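Side-chain contacts in amorpha-4,11-diene synthase (Artemisia annua, PDB 4GAX), which probably cyclises farnesyl diphosphate into a sesquiterpene, as an engineered alpha-bisabolol synthase related to the amorphadiene-forming enzyme: residues K68-I73 with A78-L83; K381-D386 with E440-E445. One frame throughout, in Å; residues are numbered along the deposited sequence.

Interaction 1. Residues K68-I73 with A78-L83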
loop_
_atom_site.group_PDB
_atom_site.type_symbol
_atom_site.label_atom_id
_atom_site.label_comp_id
_atom_site.label_asym_id
_atom_site.label_seq_id
_atom_site.Cartn_x
_atom_site.Cartn_y
_atom_site.Cartn_z
ATOM N N LYS A 68 14.969 25.306 0.328
ATOM C CA LYS A 68 14.947 26.553 1.087
ATOM C C LYS A 68 14.859 27.758 0.159
ATOM O O LYS A 68 14.082 28.682 0.408
ATOM C CB LYS A 68 16.207 26.664 1.972
ATOM C CG LYS A 68 16.269 27.939 2.780
ATOM C CD LYS A 68 17.599 28.096 3.511
ATOM C CE LYS A 68 17.581 29.320 4.421
ATOM N NZ LYS A 68 16.515 29.214 5.456
ATOM N N GLU A 69 15.661 27.747 -0.905
ATOM C CA GLU A 69 15.705 28.857 -1.853
ATOM C C GLU A 69 14.365 29.066 -2.555
ATOM O O GLU A 69 13.923 30.204 -2.755
ATOM C CB GLU A 69 16.815 28.634 -2.885
ATOM C CG GLU A 69 18.217 28.780 -2.316
ATOM C CD GLU A 69 19.295 28.368 -3.304
ATOM O OE1 GLU A 69 18.954 27.796 -4.366
ATOM O OE2 GLU A 69 20.486 28.616 -3.015
ATOM N N ALA A 70 13.730 27.962 -2.928
ATOM C CA ALA A 70 12.433 28.004 -3.600
ATOM C C ALA A 70 11.307 28.433 -2.644
ATOM O O ALA A 70 10.416 29.204 -3.011
ATOM C CB ALA A 70 12.122 26.645 -4.210
ATOM N N LEU A 71 11.352 27.925 -1.417
ATOM C CA LEU A 71 10.370 28.289 -0.415
ATOM C C LEU A 71 10.454 29.771 -0.048
ATOM O O LEU A 71 9.425 30.433 0.132
ATOM C CB LEU A 71 10.555 27.437 0.840
ATOM C CG LEU A 71 9.507 27.657 1.935
ATOM C CD1 LEU A 71 8.105 27.483 1.366
ATOM C CD2 LEU A 71 9.728 26.685 3.085
ATOM N N ASP A 72 11.670 30.297 0.055
ATOM C CA ASP A 72 11.842 31.696 0.470
ATOM C C ASP A 72 11.332 32.731 -0.541
ATOM O O ASP A 72 11.196 33.908 -0.209
ATOM C CB ASP A 72 13.308 31.998 0.805
ATOM C CG ASP A 72 13.774 31.332 2.096
ATOM O OD1 ASP A 72 12.924 30.856 2.885
ATOM O OD2 ASP A 72 15.006 31.292 2.323
ATOM N N ILE A 73 11.065 32.322 -1.777
ATOM C CA ILE A 73 10.573 33.312 -2.750
ATOM C C ILE A 73 9.295 32.876 -3.459
ATOM O O ILE A 73 9.290 31.889 -4.210
ATOM C CB ILE A 73 11.655 33.823 -3.744
ATOM C CG1 ILE A 73 11.012 34.224 -5.075
ATOM C CG2 ILE A 73 12.743 32.803 -3.940
ATOM C CD1 ILE A 73 11.994 34.424 -6.194
ATOM N N ALA A 78 5.818 27.631 -7.412
ATOM C CA ALA A 78 5.456 26.597 -8.371
ATOM C C ALA A 78 6.650 25.663 -8.583
ATOM O O ALA A 78 6.500 24.439 -8.674
ATOM C CB ALA A 78 5.008 27.229 -9.699
ATOM N N ASN A 79 7.843 26.241 -8.665
ATOM C CA ASN A 79 9.046 25.427 -8.819
ATOM C C ASN A 79 9.305 24.587 -7.576
ATOM O O ASN A 79 9.872 23.497 -7.661
ATOM C CB ASN A 79 10.270 26.298 -9.137
ATOM C CG ASN A 79 10.223 26.889 -10.546
ATOM O OD1 ASN A 79 9.239 26.731 -11.270
ATOM N ND2 ASN A 79 11.292 27.575 -10.933
ATOM N N LEU A 80 8.907 25.102 -6.416
ATOM C CA LEU A 80 9.062 24.344 -5.177
ATOM C C LEU A 80 8.185 23.095 -5.201
ATOM O O LEU A 80 8.618 21.989 -4.807
ATOM C CB LEU A 80 8.728 25.225 -3.965
ATOM C CG LEU A 80 8.613 24.555 -2.579
ATOM C CD1 LEU A 80 9.892 23.872 -2.133
ATOM C CD2 LEU A 80 8.225 25.584 -1.546
ATOM N N LEU A 81 6.953 23.255 -5.676
ATOM C CA LEU A 81 6.046 22.112 -5.761
ATOM C C LEU A 81 6.621 21.070 -6.695
ATOM O O LEU A 81 6.526 19.879 -6.424
ATOM C CB LEU A 81 4.657 22.535 -6.253
ATOM C CG LEU A 81 3.842 23.375 -5.266
ATOM C CD1 LEU A 81 2.503 23.722 -5.902
ATOM C CD2 LEU A 81 3.629 22.593 -3.973
ATOM N N LYS A 82 7.198 21.520 -7.808
ATOM C CA LYS A 82 7.805 20.598 -8.763
ATOM C C LYS A 82 8.975 19.838 -8.141
ATOM O O LYS A 82 9.155 18.634 -8.390
ATOM C CB LYS A 82 8.256 21.344 -10.021
ATOM C CG LYS A 82 8.687 20.433 -11.163
ATOM C CD LYS A 82 7.637 19.342 -11.417
ATOM C CE LYS A 82 7.810 18.677 -12.786
ATOM N NZ LYS A 82 8.998 17.776 -12.864
ATOM N N LEU A 83 9.779 20.539 -7.346
ATOM C CA LEU A 83 10.922 19.910 -6.686
ATOM C C LEU A 83 10.438 18.884 -5.672
ATOM O O LEU A 83 11.003 17.785 -5.572
ATOM C CB LEU A 83 11.742 20.974 -5.959
ATOM C CG LEU A 83 13.031 20.547 -5.254
ATOM C CD1 LEU A 83 13.913 19.741 -6.191
ATOM C CD2 LEU A 83 13.781 21.806 -4.800
#

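Interaction 2. Residues K381-D386 with E440-E445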
loop_
_atom_site.group_PDB
_atom_site.type_symbol
_atom_site.label_atom_id
_atom_site.label_comp_id
_atom_site.label_asym_id
_atom_site.label_seq_id
_atom_site.Cartn_x
_atom_site.Cartn_y
_atom_site.Cartn_z
ATOM N N LYS A 381 -3.669 -6.887 20.878
ATOM C CA LYS A 381 -3.938 -8.307 21.102
ATOM C C LYS A 381 -5.396 -8.675 20.851
ATOM O O LYS A 381 -5.689 -9.708 20.241
ATOM C CB LYS A 381 -3.544 -8.699 22.529
ATOM C CG LYS A 381 -3.936 -10.128 22.907
ATOM C CD LYS A 381 -3.288 -10.546 24.224
ATOM C CE LYS A 381 -3.921 -9.826 25.407
ATOM N NZ LYS A 381 -3.269 -10.204 26.697
ATOM N N GLU A 382 -6.306 -7.823 21.312
ATOM C CA GLU A 382 -7.739 -8.087 21.167
ATOM C C GLU A 382 -8.140 -8.147 19.686
ATOM O O GLU A 382 -9.024 -8.910 19.304
ATOM C CB GLU A 382 -8.542 -7.012 21.905
ATOM C CG GLU A 382 -10.050 -7.124 21.777
ATOM C CD GLU A 382 -10.624 -8.359 22.461
ATOM O OE1 GLU A 382 -9.946 -8.944 23.337
ATOM O OE2 GLU A 382 -11.764 -8.737 22.116
ATOM N N PHE A 383 -7.479 -7.356 18.851
ATOM C CA PHE A 383 -7.762 -7.404 17.420
ATOM C C PHE A 383 -7.323 -8.734 16.819
ATOM O O PHE A 383 -7.921 -9.225 15.859
ATOM C CB PHE A 383 -7.057 -6.259 16.696
ATOM C CG PHE A 383 -7.805 -4.951 16.753
ATOM C CD1 PHE A 383 -8.695 -4.601 15.744
ATOM C CD2 PHE A 383 -7.621 -4.080 17.813
ATOM C CE1 PHE A 383 -9.382 -3.401 15.785
ATOM C CE2 PHE A 383 -8.304 -2.870 17.859
ATOM C CZ PHE A 383 -9.187 -2.534 16.843
ATOM N N VAL A 384 -6.264 -9.310 17.373
ATOM C CA VAL A 384 -5.801 -10.600 16.901
ATOM C C VAL A 384 -6.820 -11.660 17.294
ATOM O O VAL A 384 -7.206 -12.503 16.469
ATOM C CB VAL A 384 -4.423 -10.939 17.475
ATOM C CG1 VAL A 384 -3.902 -12.234 16.846
ATOM C CG2 VAL A 384 -3.451 -9.801 17.184
ATOM N N LYS A 385 -7.286 -11.602 18.539
ATOM C CA LYS A 385 -8.311 -12.537 18.995
ATOM C C LYS A 385 -9.585 -12.360 18.194
ATOM O O LYS A 385 -10.245 -13.339 17.859
ATOM C CB LYS A 385 -8.624 -12.321 20.467
ATOM C CG LYS A 385 -7.502 -12.718 21.405
ATOM C CD LYS A 385 -7.935 -12.442 22.826
ATOM C CE LYS A 385 -6.893 -12.870 23.829
ATOM N NZ LYS A 385 -7.381 -12.546 25.190
ATOM N N ASP A 386 -9.935 -11.111 17.893
ATOM C CA ASP A 386 -11.181 -10.845 17.164
ATOM C C ASP A 386 -11.115 -11.387 15.740
ATOM O O ASP A 386 -12.125 -11.788 15.169
ATOM C CB ASP A 386 -11.513 -9.356 17.136
ATOM C CG ASP A 386 -12.968 -9.103 16.809
ATOM O OD1 ASP A 386 -13.821 -9.610 17.564
ATOM O OD2 ASP A 386 -13.261 -8.436 15.791
ATOM N N GLU A 440 -8.942 3.998 19.477
ATOM C CA GLU A 440 -10.364 4.307 19.501
ATOM C C GLU A 440 -10.898 4.345 18.070
ATOM O O GLU A 440 -11.964 3.793 17.771
ATOM C CB GLU A 440 -10.619 5.645 20.203
ATOM C CG GLU A 440 -10.320 5.638 21.693
ATOM C CD GLU A 440 -10.365 7.034 22.300
ATOM O OE1 GLU A 440 -10.571 8.010 21.541
ATOM O OE2 GLU A 440 -10.192 7.154 23.534
ATOM N N TRP A 441 -10.159 4.999 17.185
ATOM C CA TRP A 441 -10.527 5.027 15.775
ATOM C C TRP A 441 -10.669 3.604 15.228
ATOM O O TRP A 441 -11.707 3.237 14.670
ATOM C CB TRP A 441 -9.484 5.794 14.957
ATOM C CG TRP A 441 -9.853 5.870 13.516
ATOM C CD1 TRP A 441 -10.789 6.694 12.950
ATOM C CD2 TRP A 441 -9.307 5.092 12.452
ATOM N NE1 TRP A 441 -10.857 6.472 11.599
ATOM C CE2 TRP A 441 -9.952 5.496 11.265
ATOM C CE3 TRP A 441 -8.331 4.090 12.386
ATOM C CZ2 TRP A 441 -9.655 4.933 10.029
ATOM C CZ3 TRP A 441 -8.032 3.536 11.156
ATOM C CH2 TRP A 441 -8.691 3.957 9.994
ATOM N N ALA A 442 -9.619 2.811 15.422
ATOM C CA ALA A 442 -9.587 1.407 15.005
ATOM C C ALA A 442 -10.787 0.594 15.478
ATOM O O ALA A 442 -11.338 -0.203 14.716
ATOM C CB ALA A 442 -8.289 0.745 15.473
ATOM N N VAL A 443 -11.199 0.788 16.729
ATOM C CA VAL A 443 -12.314 0.003 17.264
ATOM C C VAL A 443 -13.674 0.575 16.864
ATOM O O VAL A 443 -14.692 -0.096 16.990
ATOM C CB VAL A 443 -12.242 -0.172 18.808
ATOM C CG1 VAL A 443 -10.843 -0.617 19.242
ATOM C CG2 VAL A 443 -12.628 1.110 19.515
ATOM N N SER A 444 -13.680 1.801 16.354
ATOM C CA SER A 444 -14.913 2.487 15.972
ATOM C C SER A 444 -15.617 1.883 14.773
ATOM O O SER A 444 -16.697 2.356 14.403
ATOM C CB SER A 444 -14.610 3.948 15.616
ATOM O OG SER A 444 -14.103 4.644 16.732
ATOM N N GLU A 445 -15.009 0.873 14.153
ATOM C CA GLU A 445 -15.452 0.398 12.835
ATOM C C GLU A 445 -15.565 1.556 11.829
ATOM O O GLU A 445 -16.648 1.842 11.312
ATOM C CB GLU A 445 -16.768 -0.385 12.941
ATOM C CG GLU A 445 -16.607 -1.708 13.664
ATOM C CD GLU A 445 -17.925 -2.298 14.147
ATOM O OE1 GLU A 445 -18.978 -2.051 13.515
ATOM O OE2 GLU A 445 -17.895 -3.008 15.178
#

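Interaction 1. Residues K68-I73 with A78-L83
An antiparallel helical hairpin, closed where Ala-70 and Leu-71 meet Leu-80, joins the last turn of helix 52-71 to the first turns of helix 77-89. The small side chain of Ala-70 is consistent with the close approach of the two backbones: the CA atoms of Ala-70 and Leu-80 lie only 5.2 Å apart. Ala-70 directs its methyl at the partner helix, and its CB rests 3.7 Å from CB of Leu-80, so contact is made at the root of the leucine and needs no long reach. CD1 of Leu-80 also brushes the same methyl at 4.1 Å. The other branch turns to Leu-71. With its CG anti to the backbone N (chi1 170°), Leu-80 lays CD2 against the flank of that residue, 3.6 Å from CA of Leu-71 and 3.8 Å from its CB. CD2 of Leu-80 also meets CD1 of Leu-71 at 3.5 Å, tighter than usual for two carbons, as the two side chains slant across each other. Around this apolar seam, Leu-67 adds to the packing on Leu-80, while His-102 and His-106 of helix 97-111 cover Leu-71. His-77 hydrogen-bonds through NE2 to the carbonyl O of Leu-71, tying the two helix ends together across the turn. Such close antiparallel pairing is that of a helical hairpin in the all-helical N-terminal domain of plant terpene synthases.

Interaction 2. Residues K381-D386 with E440-E445
Phe-383 reaches from helix 374-399 to Ala-442 and Val-443 at the end of helix 436-443. CB points at the partner helix, and CG stands beside the backbone N, anti to the carbonyl carbon (chi1 -83°), which carries the ring out across the gap. The far end of the ring does the touching. CE1 comes to 3.9 Å from the carbonyl O of Ala-442, which lies in the plane of the ring at its edge. CE2, on the other flank, is 3.7 Å from CG1 of Val-443. At the tip, CZ fits between two methyls, 3.5 Å from CG1 of Val-443 and 3.7 Å from CB of Ala-442, both approaching the ring obliquely. The side chain thus covers more than half of the 8.7 Å between the CA atoms of Phe-383 and Val-443. Asn-420 and Thr-424 of helix 419-429 also touch the phenylalanine. Beside Phe-383 on helix 374-399, Glu-382 and Asp-386 form salt bridges with Arg-389. With no hydrogen bond or salt bridge across it, the contact probably rests mainly on dispersion and the burial of apolar surface, perhaps with a weak electrostatic contribution from the carbonyl O at the ring edge.

Both contacts join helix to helix mainly through apolar side chains, without a hydrogen bond across, yet they solve the problem differently. Interaction 1 is the more buried, lies in the N-terminal domain, and links helices consecutive in the chain, whose backbones nearly meet over a short side chain. Interaction 2, in the metal-binding domain, brings together segments more than fifty residues apart and uses one long aromatic bridge, with an exposed valine at its margin. The two share no helix, and their centres lie about 42 Å apart, their nearest atoms about 26 Å. Here a methyl serves where the backbones are close and a phenyl ring where they stand further apart.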